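Local structure of CD180 antigen (Mus musculus, 3T6Q) at residues A[331-336]-A[354-359]; A[339-344]-A[369-374]; A[360-365]-A[384-389]. The protein may cooperate with MD-1 and TLR4 in the innate immune response of B cells to bacterial lipopolysaccharide, leading to NF-kappa-B activation. All blocks are in the same frame, centred on the assembly; numbering follows the deposited sequence.

How the interactions relate
The three contacts join neighbouring coils of one leucine-rich repeat solenoid. Interactions 1 and 2 both join LRR 11 to LRR 12; interaction 3 joins LRR 12 to LRR 13. Their centres lie 11 to 14 Å apart. Interaction 1 passes into interaction 3 through a hydrogen bond from N335 N to D360 OD1 (3.0 Å). L339 N of interaction 2 is likewise bonded to D360 O (3.0 Å). Apolar packing completes the links, with L355 CD2 3.7 Å from L372 CD2 and L341 CD2 3.6 Å from I362 CD1. Interactions 1 and 3 share two glycan sugars, the chain E NAG and the chain C mannose. Interaction 2 carries a separate N-linked sugar on N374.

Interaction 1: A[331-336]-A[354-359]; sequences SIKGNT and ELDLSH. With NAG (2-acetamido-2-deoxy-beta-D-glucopyranose), chain E; MAN (alpha-D-mannopyranose), chain B; MAN (alpha-D-mannopyranose), chain C; NAG (2-acetamido-2-deoxy-beta-D-glucopyranose), chain D.
S331 and D356 sit side by side as a parallel beta bridge, and their side chains share one face of the sheet. I332 N gives an almost straight bond to D356 O (2.9 Å, 174°). Two residues on, G334 N donates to S358 O (3.0 Å). K333 N is bonded to S309 OG. D356 OD1 accepts from S358 N (3.1 Å), which closes an Asx turn. The same OD1 takes the S358 hydroxyl on its syn lone pair, with OG 2.7 Å away. OD2 receives a proton from a water at 2.7 Å, and this water also bonds S331 OG at 2.8 Å. The two grips on OD1 should hold the carboxylate in a fixed rotation.

This is the concave face of the leucine-rich repeat solenoid. Here the short strands of successive repeats run parallel. LRR 11 ends its LxxLxLxxN pattern on N335; LRR 12 has D360 at that position. I332 and L357 turn into the core.

S358 OG serves a second partner too: it accepts from O6 of the chain E NAG (2.9 Å). K333 lays its CB and CD beside this hydroxyl. CG stands between the backbone N and the carbonyl carbon (chi1 87°), and the chain bends only at its last torsion. NZ forms a salt bridge to an acidic side chain of another protein's chain; D356 is only a nearby opposite charge. H359 NE2 donates in the ring plane to O7 of the chain D NAG (2.9 Å), while C3 of the chain B mannose covers part of one ring face.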
loop_
_atom_site.group_PDB
_atom_site.type_symbol
_atom_site.label_atom_id
_atom_site.label_comp_id
_atom_site.label_asym_id
_atom_site.label_seq_id
_atom_site.Cartn_x
_atom_site.Cartn_y
_atom_site.Cartn_z
ATOM N N SER A 331 -36.284 -15.704 7.590
ATOM C CA SER A 331 -35.155 -16.342 8.253
ATOM C C SER A 331 -34.896 -15.693 9.571
ATOM O O SER A 331 -34.727 -14.467 9.638
ATOM C CB SER A 331 -33.890 -16.168 7.408
ATOM O OG SER A 331 -34.094 -16.860 6.210
ATOM N N ILE A 332 -34.930 -16.483 10.635
ATOM C CA ILE A 332 -34.614 -15.941 11.948
ATOM C C ILE A 332 -33.796 -17.034 12.597
ATOM O O ILE A 332 -34.269 -17.751 13.449
ATOM C CB ILE A 332 -35.865 -15.657 12.814
ATOM C CG1 ILE A 332 -36.894 -14.850 12.046
ATOM C CG2 ILE A 332 -35.453 -14.868 14.068
ATOM C CD1 ILE A 332 -38.227 -14.743 12.764
ATOM N N LYS A 333 -32.574 -17.177 12.160
ATOM C CA LYS A 333 -31.746 -18.265 12.711
ATOM C C LYS A 333 -30.610 -17.695 13.547
ATOM O O LYS A 333 -30.272 -16.509 13.406
ATOM C CB LYS A 333 -31.192 -19.125 11.576
ATOM C CG LYS A 333 -29.885 -18.591 11.017
ATOM C CD LYS A 333 -29.082 -19.718 10.345
ATOM C CE LYS A 333 -27.793 -19.185 9.752
ATOM N NZ LYS A 333 -28.138 -18.245 8.638
ATOM N N GLY A 334 -30.034 -18.508 14.436
ATOM C CA GLY A 334 -28.943 -18.019 15.307
ATOM C C GLY A 334 -29.312 -16.895 16.270
ATOM O O GLY A 334 -28.441 -16.078 16.603
ATOM N N ASN A 335 -30.594 -16.783 16.638
ATOM C CA ASN A 335 -31.027 -15.840 17.705
ATOM C C ASN A 335 -30.170 -16.041 18.964
ATOM O O ASN A 335 -29.876 -17.190 19.324
ATOM C CB ASN A 335 -32.476 -16.132 18.088
ATOM C CG ASN A 335 -33.132 -14.974 18.809
ATOM O OD1 ASN A 335 -33.454 -13.967 18.204
ATOM N ND2 ASN A 335 -33.379 -15.142 20.101
ATOM N N THR A 336 -29.776 -14.975 19.662
ATOM C CA THR A 336 -28.724 -15.150 20.696
ATOM C C THR A 336 -29.295 -15.515 22.045
ATOM O O THR A 336 -28.557 -15.823 22.959
ATOM C CB THR A 336 -27.817 -13.924 20.813
ATOM O OG1 THR A 336 -28.632 -12.856 21.261
ATOM C CG2 THR A 336 -27.204 -13.587 19.403
ATOM N N GLU A 354 -41.118 -20.252 2.882
ATOM C CA GLU A 354 -39.881 -20.781 3.468
ATOM C C GLU A 354 -39.676 -20.139 4.818
ATOM O O GLU A 354 -39.836 -18.925 4.946
ATOM C CB GLU A 354 -38.673 -20.487 2.572
ATOM C CG GLU A 354 -38.909 -20.937 1.122
ATOM C CD GLU A 354 -37.601 -21.217 0.411
ATOM O OE1 GLU A 354 -36.532 -20.879 0.984
ATOM O OE2 GLU A 354 -37.638 -21.788 -0.695
ATOM N N LEU A 355 -39.358 -20.966 5.818
ATOM C CA LEU A 355 -39.160 -20.480 7.212
ATOM C C LEU A 355 -37.927 -21.130 7.781
ATOM O O LEU A 355 -37.822 -22.375 7.827
ATOM C CB LEU A 355 -40.386 -20.838 8.070
ATOM C CG LEU A 355 -40.345 -20.470 9.569
ATOM C CD1 LEU A 355 -40.073 -18.974 9.722
ATOM C CD2 LEU A 355 -41.686 -20.826 10.203
ATOM N N ASP A 356 -36.940 -20.313 8.155
ATOM C CA ASP A 356 -35.706 -20.860 8.746
ATOM C C ASP A 356 -35.716 -20.448 10.242
ATOM O O ASP A 356 -35.634 -19.271 10.556
ATOM C CB ASP A 356 -34.469 -20.309 8.008
ATOM C CG ASP A 356 -33.131 -20.854 8.579
ATOM O OD1 ASP A 356 -33.153 -21.632 9.559
ATOM O OD2 ASP A 356 -32.051 -20.512 8.026
ATOM N N LEU A 357 -35.848 -21.419 11.137
ATOM C CA LEU A 357 -35.821 -21.196 12.592
ATOM C C LEU A 357 -34.735 -22.076 13.228
ATOM O O LEU A 357 -34.928 -22.683 14.299
ATOM C CB LEU A 357 -37.167 -21.499 13.220
ATOM C CG LEU A 357 -38.329 -20.565 12.866
ATOM C CD1 LEU A 357 -39.647 -21.176 13.359
ATOM C CD2 LEU A 357 -38.089 -19.163 13.422
ATOM N N SER A 358 -33.606 -22.128 12.549
ATOM C CA SER A 358 -32.479 -22.935 12.987
ATOM C C SER A 358 -31.623 -22.249 14.055
ATOM O O SER A 358 -31.608 -21.023 14.151
ATOM C CB SER A 358 -31.630 -23.392 11.793
ATOM O OG SER A 358 -31.028 -22.323 11.122
ATOM N N HIS A 359 -30.924 -23.060 14.853
ATOM C CA HIS A 359 -29.925 -22.524 15.799
ATOM C C HIS A 359 -30.575 -21.549 16.768
ATOM O O HIS A 359 -29.969 -20.541 17.152
ATOM C CB HIS A 359 -28.857 -21.800 14.994
ATOM C CG HIS A 359 -27.751 -22.687 14.471
ATOM N ND1 HIS A 359 -26.874 -23.301 15.289
ATOM C CD2 HIS A 359 -27.433 -23.083 13.174
ATOM C CE1 HIS A 359 -25.975 -24.002 14.558
ATOM N NE2 HIS A 359 -26.322 -23.886 13.255
HETATM C C1 NAG E . -31.068 -25.489 7.821
HETATM C C2 NAG E . -30.341 -25.616 6.461
HETATM C C3 NAG E . -28.893 -26.113 6.677
HETATM C C4 NAG E . -28.186 -25.307 7.764
HETATM C C5 NAG E . -29.055 -25.232 9.005
HETATM C C6 NAG E . -28.452 -24.436 10.161
HETATM C C7 NAG E . -31.310 -26.230 4.282
HETATM C C8 NAG E . -32.089 -27.258 3.522
HETATM N N2 NAG E . -31.066 -26.502 5.580
HETATM O O3 NAG E . -28.206 -25.992 5.460
HETATM O O4 NAG E . -26.959 -25.903 8.192
HETATM O O5 NAG E . -30.333 -24.679 8.689
HETATM O O6 NAG E . -28.517 -23.033 9.897
HETATM O O7 NAG E . -30.925 -25.215 3.702
HETATM C C1 MAN B . -22.688 -20.485 15.032
HETATM C C2 MAN B . -23.714 -19.841 15.960
HETATM C C3 MAN B . -25.138 -19.922 15.350
HETATM C C4 MAN B . -25.100 -19.338 13.918
HETATM C C5 MAN B . -24.004 -20.031 13.067
HETATM C C6 MAN B . -23.878 -19.475 11.650
HETATM O O2 MAN B . -23.339 -18.503 16.045
HETATM O O3 MAN B . -26.013 -19.169 16.159
HETATM O O4 MAN B . -26.372 -19.447 13.285
HETATM O O5 MAN B . -22.724 -19.937 13.698
HETATM O O6 MAN B . -23.451 -18.089 11.742
HETATM C C1 MAN C . -22.331 -23.704 13.561
HETATM C C2 MAN C . -21.798 -22.602 14.482
HETATM C C3 MAN C . -21.006 -23.212 15.622
HETATM C C4 MAN C . -21.857 -24.234 16.374
HETATM C C5 MAN C . -22.271 -25.321 15.372
HETATM C C6 MAN C . -23.130 -26.436 16.009
HETATM O O2 MAN C . -22.897 -21.941 15.085
HETATM O O3 MAN C . -20.557 -22.187 16.498
HETATM O O4 MAN C . -21.046 -24.802 17.371
HETATM O O5 MAN C . -22.990 -24.718 14.293
HETATM O O6 MAN C . -24.189 -25.870 16.753
HETATM C C1 NAG D . -25.851 -25.839 7.293
HETATM C C2 NAG D . -24.617 -25.556 8.163
HETATM C C3 NAG D . -23.330 -25.649 7.334
HETATM C C4 NAG D . -23.259 -26.938 6.495
HETATM C C5 NAG D . -24.568 -27.375 5.869
HETATM C C6 NAG D . -24.513 -28.911 5.589
HETATM C C7 NAG D . -24.905 -23.913 9.966
HETATM C C8 NAG D . -25.046 -22.425 10.253
HETATM N N2 NAG D . -24.747 -24.224 8.690
HETATM O O3 NAG D . -22.191 -25.696 8.227
HETATM O O4 NAG D . -22.401 -26.671 5.383
HETATM O O5 NAG D . -25.712 -27.136 6.697
HETATM O O6 NAG D . -25.594 -29.039 4.701
HETATM O O7 NAG D . -24.959 -24.749 10.861
HETATM O O HOH W 1 -31.996 -18.743 5.928
#

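Interaction 2: A[339-344]-A[369-374]; sequences LELGTG and NLQLRN. With NAG (2-acetamido-2-deoxy-beta-D-glucopyranose), chain T.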
loop_
_atom_site.group_PDB
_atom_site.type_symbol
_atom_site.label_atom_id
_atom_site.label_comp_id
_atom_site.label_asym_id
_atom_site.label_seq_id
_atom_site.Cartn_x
_atom_site.Cartn_y
_atom_site.Cartn_z
ATOM N N LEU A 339 -35.232 -18.900 21.847
ATOM C CA LEU A 339 -36.383 -18.264 21.238
ATOM C C LEU A 339 -37.636 -19.056 21.586
ATOM O O LEU A 339 -37.701 -20.232 21.280
ATOM C CB LEU A 339 -36.205 -18.216 19.710
ATOM C CG LEU A 339 -37.325 -17.516 18.906
ATOM C CD1 LEU A 339 -37.401 -16.017 19.259
ATOM C CD2 LEU A 339 -37.092 -17.707 17.419
ATOM N N GLU A 340 -38.627 -18.411 22.192
ATOM C CA GLU A 340 -39.926 -19.058 22.416
ATOM C C GLU A 340 -40.788 -18.811 21.164
ATOM O O GLU A 340 -40.987 -17.669 20.765
ATOM C CB GLU A 340 -40.588 -18.437 23.675
ATOM C CG GLU A 340 -42.050 -18.846 23.836
ATOM C CD GLU A 340 -42.220 -20.368 23.908
ATOM O OE1 GLU A 340 -41.561 -21.009 24.749
ATOM O OE2 GLU A 340 -43.009 -20.937 23.119
ATOM N N LEU A 341 -41.333 -19.854 20.572
ATOM C CA LEU A 341 -42.087 -19.696 19.318
ATOM C C LEU A 341 -43.525 -19.227 19.554
ATOM O O LEU A 341 -44.177 -18.695 18.653
ATOM C CB LEU A 341 -42.132 -21.018 18.537
ATOM C CG LEU A 341 -40.782 -21.559 18.018
ATOM C CD1 LEU A 341 -40.990 -22.682 17.006
ATOM C CD2 LEU A 341 -39.970 -20.411 17.410
ATOM N N GLY A 342 -44.028 -19.462 20.748
ATOM C CA GLY A 342 -45.367 -18.994 21.112
ATOM C C GLY A 342 -46.415 -19.786 20.362
ATOM O O GLY A 342 -46.144 -20.913 19.904
ATOM N N THR A 343 -47.602 -19.203 20.219
ATOM C CA THR A 343 -48.708 -19.871 19.515
ATOM C C THR A 343 -49.309 -18.865 18.535
ATOM O O THR A 343 -49.661 -17.750 18.955
ATOM C CB THR A 343 -49.822 -20.291 20.519
ATOM O OG1 THR A 343 -49.332 -21.350 21.362
ATOM C CG2 THR A 343 -51.094 -20.713 19.773
ATOM N N GLY A 344 -49.385 -19.236 17.254
ATOM C CA GLY A 344 -49.970 -18.388 16.236
ATOM C C GLY A 344 -49.259 -17.069 15.948
ATOM O O GLY A 344 -49.879 -16.159 15.424
ATOM N N ASN A 369 -48.015 -27.653 15.364
ATOM C CA ASN A 369 -49.288 -27.050 14.974
ATOM C C ASN A 369 -49.614 -25.729 15.618
ATOM O O ASN A 369 -50.098 -24.825 14.940
ATOM C CB ASN A 369 -50.432 -28.040 15.212
ATOM C CG ASN A 369 -50.202 -29.317 14.445
ATOM O OD1 ASN A 369 -49.982 -29.255 13.210
ATOM N ND2 ASN A 369 -50.168 -30.464 15.151
ATOM N N LEU A 370 -49.342 -25.580 16.913
ATOM C CA LEU A 370 -49.630 -24.298 17.526
ATOM C C LEU A 370 -48.667 -23.218 17.000
ATOM O O LEU A 370 -49.056 -22.065 16.752
ATOM C CB LEU A 370 -49.483 -24.400 19.063
ATOM C CG LEU A 370 -50.301 -25.418 19.887
ATOM C CD1 LEU A 370 -50.541 -24.988 21.326
ATOM C CD2 LEU A 370 -51.625 -25.785 19.267
ATOM N N GLN A 371 -47.386 -23.586 16.904
ATOM C CA GLN A 371 -46.327 -22.635 16.544
ATOM C C GLN A 371 -46.432 -22.137 15.113
ATOM O O GLN A 371 -46.184 -20.956 14.836
ATOM C CB GLN A 371 -44.946 -23.270 16.792
ATOM C CG GLN A 371 -44.700 -23.616 18.278
ATOM C CD GLN A 371 -45.233 -24.985 18.699
ATOM O OE1 GLN A 371 -45.966 -25.639 17.962
ATOM N NE2 GLN A 371 -44.864 -25.420 19.904
ATOM N N LEU A 372 -46.809 -23.039 14.224
ATOM C CA LEU A 372 -46.921 -22.765 12.786
ATOM C C LEU A 372 -48.386 -22.606 12.327
ATOM O O LEU A 372 -48.692 -22.819 11.143
ATOM C CB LEU A 372 -46.281 -23.907 12.006
ATOM C CG LEU A 372 -44.821 -24.258 12.388
ATOM C CD1 LEU A 372 -44.419 -25.511 11.631
ATOM C CD2 LEU A 372 -43.884 -23.104 12.123
ATOM N N ARG A 373 -49.269 -22.280 13.270
ATOM C CA ARG A 373 -50.710 -22.119 12.981
ATOM C C ARG A 373 -50.926 -21.239 11.744
ATOM O O ARG A 373 -50.351 -20.151 11.641
ATOM C CB ARG A 373 -51.430 -21.511 14.195
ATOM C CG ARG A 373 -52.933 -21.304 14.027
ATOM C CD ARG A 373 -53.558 -20.753 15.308
ATOM N NE ARG A 373 -53.641 -21.822 16.288
ATOM C CZ ARG A 373 -53.953 -21.628 17.572
ATOM N NH1 ARG A 373 -54.007 -22.665 18.400
ATOM N NH2 ARG A 373 -54.234 -20.397 18.016
ATOM N N ASN A 374 -51.732 -21.731 10.815
ATOM C CA ASN A 374 -52.163 -20.981 9.612
ATOM C C ASN A 374 -51.110 -20.854 8.512
ATOM O O ASN A 374 -51.327 -20.122 7.554
ATOM C CB ASN A 374 -52.712 -19.570 9.970
ATOM C CG ASN A 374 -53.847 -19.132 9.042
ATOM O OD1 ASN A 374 -54.610 -19.961 8.578
ATOM N ND2 ASN A 374 -53.944 -17.846 8.759
HETATM C C1 NAG T . -55.035 -17.391 7.907
HETATM C C2 NAG T . -55.367 -15.934 8.255
HETATM C C3 NAG T . -56.532 -15.403 7.413
HETATM C C4 NAG T . -56.336 -15.719 5.923
HETATM C C5 NAG T . -55.995 -17.198 5.680
HETATM C C6 NAG T . -55.559 -17.417 4.226
HETATM C C7 NAG T . -55.259 -14.861 10.468
HETATM C C8 NAG T . -55.750 -14.884 11.875
HETATM N N2 NAG T . -55.737 -15.827 9.668
HETATM O O3 NAG T . -56.572 -13.998 7.613
HETATM O O4 NAG T . -57.453 -15.301 5.133
HETATM O O5 NAG T . -54.895 -17.611 6.505
HETATM O O6 NAG T . -55.208 -18.788 4.119
HETATM O O7 NAG T . -54.465 -13.989 10.106
HETATM O O HOH W 2 -46.156 -19.045 16.798
#
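Q371 holds CG beside its backbone N, opposite the carbonyl carbon (chi1 -63°), which lays CB and CG against L341. The bend at chi2 (86°) then carries the amide off. The contact lies on the side of the leucine-rich repeat solenoid away from the short parallel strands. It joins the returning loops of LRR 11 and LRR 12. Q371 CG is 3.7 Å from L341 CB and 3.5 Å from G342 O, and the two side chains cross at about a right angle. The Q371 amide itself points elsewhere: NE2 donates to D366 O.

The backbones meet at a type I turn, L370 to R373. L370 O accepts from G344 N at 2.9 Å, with an N-H...O angle of 156°. Beside this bond a water donates to both L341 O and Q371 O, 2.7 Å from each. G342 N is held by E340 OE2 within its own loop. Just past the turn, N374 carries its N-linked NAG.

T343 straddles L370 and R373 with its two branches. OG1 lies alongside L370 CB (3.8 Å). CG2, anti to its own backbone N, reaches over one face of the R373 guanidinium, toward its rim, 3.6 Å from NH2.

Interaction 3: A[360-365]-A[384-389]; sequences DDIETS and SYNEPL. With NAG (2-acetamido-2-deoxy-beta-D-glucopyranose), chain E; MAN (alpha-D-mannopyranose), chain C.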
loop_
_atom_site.group_PDB
_atom_site.type_symbol
_atom_site.label_atom_id
_atom_site.label_comp_id
_atom_site.label_asym_id
_atom_site.label_seq_id
_atom_site.Cartn_x
_atom_site.Cartn_y
_atom_site.Cartn_z
ATOM N N ASP A 360 -31.792 -21.840 17.204
ATOM C CA ASP A 360 -32.535 -20.914 18.039
ATOM C C ASP A 360 -32.760 -21.404 19.503
ATOM O O ASP A 360 -33.516 -20.769 20.264
ATOM C CB ASP A 360 -33.871 -20.591 17.360
ATOM C CG ASP A 360 -33.740 -19.511 16.251
ATOM O OD1 ASP A 360 -32.754 -18.768 16.222
ATOM O OD2 ASP A 360 -34.661 -19.412 15.404
ATOM N N ASP A 361 -32.179 -22.567 19.838
ATOM C CA ASP A 361 -32.407 -23.274 21.101
ATOM C C ASP A 361 -33.877 -23.465 21.420
ATOM O O ASP A 361 -34.291 -23.311 22.578
ATOM C CB ASP A 361 -31.760 -22.514 22.250
ATOM C CG ASP A 361 -30.256 -22.795 22.381
ATOM O OD1 ASP A 361 -29.727 -23.834 21.872
ATOM O OD2 ASP A 361 -29.592 -21.948 23.015
ATOM N N ILE A 362 -34.692 -23.717 20.392
ATOM C CA ILE A 362 -36.125 -23.815 20.587
ATOM C C ILE A 362 -36.347 -25.162 21.277
ATOM O O ILE A 362 -35.730 -26.198 20.867
ATOM C CB ILE A 362 -36.886 -23.765 19.230
ATOM C CG1 ILE A 362 -36.796 -22.338 18.621
ATOM C CG2 ILE A 362 -38.326 -24.269 19.354
ATOM C CD1 ILE A 362 -36.962 -22.363 17.093
ATOM N N GLU A 363 -37.226 -25.138 22.282
ATOM C CA GLU A 363 -37.630 -26.363 23.027
ATOM C C GLU A 363 -39.160 -26.346 23.204
ATOM O O GLU A 363 -39.741 -25.305 23.526
ATOM C CB GLU A 363 -36.922 -26.420 24.408
ATOM C CG GLU A 363 -37.030 -27.779 25.142
ATOM C CD GLU A 363 -38.314 -27.941 25.972
ATOM O OE1 GLU A 363 -38.695 -29.113 26.326
ATOM O OE2 GLU A 363 -38.969 -26.900 26.277
ATOM N N THR A 364 -39.821 -27.482 23.041
ATOM C CA THR A 364 -41.253 -27.505 23.297
ATOM C C THR A 364 -41.780 -28.918 23.599
ATOM O O THR A 364 -41.276 -29.906 23.073
ATOM C CB THR A 364 -42.067 -26.830 22.143
ATOM O OG1 THR A 364 -43.473 -26.802 22.470
ATOM C CG2 THR A 364 -41.887 -27.586 20.845
ATOM N N SER A 365 -42.815 -28.982 24.433
ATOM C CA SER A 365 -43.551 -30.249 24.699
ATOM C C SER A 365 -44.545 -30.659 23.587
ATOM O O SER A 365 -45.086 -31.778 23.611
ATOM C CB SER A 365 -44.346 -30.122 25.998
ATOM O OG SER A 365 -45.491 -29.285 25.829
ATOM N N SER A 384 -33.487 -27.059 12.352
ATOM C CA SER A 384 -32.252 -27.777 12.662
ATOM C C SER A 384 -31.556 -27.074 13.812
ATOM O O SER A 384 -31.804 -25.887 14.067
ATOM C CB SER A 384 -31.302 -27.902 11.439
ATOM O OG SER A 384 -30.789 -26.597 11.063
ATOM N N TYR A 385 -30.666 -27.813 14.479
ATOM C CA TYR A 385 -29.867 -27.283 15.606
ATOM C C TYR A 385 -30.705 -26.586 16.692
ATOM O O TYR A 385 -30.378 -25.445 17.119
ATOM C CB TYR A 385 -28.789 -26.291 15.101
ATOM C CG TYR A 385 -27.732 -26.932 14.238
ATOM C CD1 TYR A 385 -26.656 -27.631 14.824
ATOM C CD2 TYR A 385 -27.830 -26.887 12.840
ATOM C CE1 TYR A 385 -25.674 -28.221 14.033
ATOM C CE2 TYR A 385 -26.857 -27.477 12.029
ATOM C CZ TYR A 385 -25.779 -28.127 12.650
ATOM O OH TYR A 385 -24.827 -28.697 11.869
ATOM N N ASN A 386 -31.764 -27.250 17.146
ATOM C CA ASN A 386 -32.559 -26.725 18.235
ATOM C C ASN A 386 -32.509 -27.684 19.428
ATOM O O ASN A 386 -31.804 -28.710 19.371
ATOM C CB ASN A 386 -33.977 -26.424 17.777
ATOM C CG ASN A 386 -34.064 -25.073 17.060
ATOM O OD1 ASN A 386 -33.695 -24.053 17.633
ATOM N ND2 ASN A 386 -34.502 -25.070 15.805
ATOM N N GLU A 387 -33.191 -27.309 20.505
ATOM C CA GLU A 387 -33.311 -28.158 21.685
ATOM C C GLU A 387 -34.471 -29.132 21.442
ATOM O O GLU A 387 -35.101 -29.104 20.371
ATOM C CB GLU A 387 -33.494 -27.303 22.960
ATOM C CG GLU A 387 -32.201 -26.617 23.347
ATOM C CD GLU A 387 -31.178 -27.599 23.874
ATOM O OE1 GLU A 387 -30.117 -27.725 23.280
ATOM O OE2 GLU A 387 -31.441 -28.266 24.881
ATOM N N PRO A 388 -34.737 -30.020 22.398
ATOM C CA PRO A 388 -35.709 -31.087 22.119
ATOM C C PRO A 388 -37.129 -30.637 21.772
ATOM O O PRO A 388 -37.742 -29.815 22.442
ATOM C CB PRO A 388 -35.646 -31.952 23.400
ATOM C CG PRO A 388 -34.260 -31.730 23.900
ATOM C CD PRO A 388 -34.065 -30.249 23.703
ATOM N N LEU A 389 -37.629 -31.172 20.657
ATOM C CA LEU A 389 -38.994 -30.968 20.255
ATOM C C LEU A 389 -39.747 -32.292 20.444
ATOM O O LEU A 389 -39.284 -33.365 19.983
ATOM C CB LEU A 389 -39.049 -30.569 18.754
ATOM C CG LEU A 389 -38.152 -29.382 18.355
ATOM C CD1 LEU A 389 -38.309 -29.097 16.852
ATOM C CD2 LEU A 389 -38.525 -28.113 19.167
HETATM C C1 NAG E . -31.068 -25.489 7.821
HETATM C C2 NAG E . -30.341 -25.616 6.461
HETATM C C3 NAG E . -28.893 -26.113 6.677
HETATM C C4 NAG E . -28.186 -25.307 7.764
HETATM C C5 NAG E . -29.055 -25.232 9.005
HETATM C C6 NAG E . -28.452 -24.436 10.161
HETATM C C7 NAG E . -31.310 -26.230 4.282
HETATM C C8 NAG E . -32.089 -27.258 3.522
HETATM N N2 NAG E . -31.066 -26.502 5.580
HETATM O O3 NAG E . -28.206 -25.992 5.460
HETATM O O4 NAG E . -26.959 -25.903 8.192
HETATM O O5 NAG E . -30.333 -24.679 8.689
HETATM O O6 NAG E . -28.517 -23.033 9.897
HETATM O O7 NAG E . -30.925 -25.215 3.702
HETATM C C1 MAN C . -22.331 -23.704 13.561
HETATM C C2 MAN C . -21.798 -22.602 14.482
HETATM C C3 MAN C . -21.006 -23.212 15.622
HETATM C C4 MAN C . -21.857 -24.234 16.374
HETATM C C5 MAN C . -22.271 -25.321 15.372
HETATM C C6 MAN C . -23.130 -26.436 16.009
HETATM O O2 MAN C . -22.897 -21.941 15.085
HETATM O O3 MAN C . -20.557 -22.187 16.498
HETATM O O4 MAN C . -21.046 -24.802 17.371
HETATM O O5 MAN C . -22.990 -24.718 14.293
HETATM O O6 MAN C . -24.189 -25.870 16.753
HETATM O O HOH W 3 -29.713 -23.951 19.201
HETATM O O HOH W 4 -29.225 -26.625 21.067
#
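N386 crosses the I362 side chain obliquely and takes two backbone N-H groups, of D360 and I362, on its OD1. It is the asparagine of the LxxLxLxxN motif in LRR 13, and the contact spans from that repeat to LRR 12. Its CB lies 3.6 Å from I362 O. CG then lies 3.8 Å from I362 CB. The tip splits. OD1 accepts its two donors from opposite faces of the amide plane: D360 N at 3.0 Å and I362 N, also at 3.0 Å. The second bond is nearly straight at the hydrogen (176°) but comes from above the plane, not on a lone pair. ND2 lies 3.9 Å from I362 CD1 and donates to L357 O and L383 O. Both ends of the buried amide are thus satisfied by main chain.

Outward from here, D361 and E387 run side by side. Their carboxylates stand nearly perpendicular, with D361 OD1 4.2 Å from E387 OE1 and a water between them. The charges probably disfavour each other somewhat. On the core side I362 CG2 packs on L389 CD2 (3.9 Å). Beyond it, T364 N donates to P388 O at 3.2 Å, in the carbonyl plane.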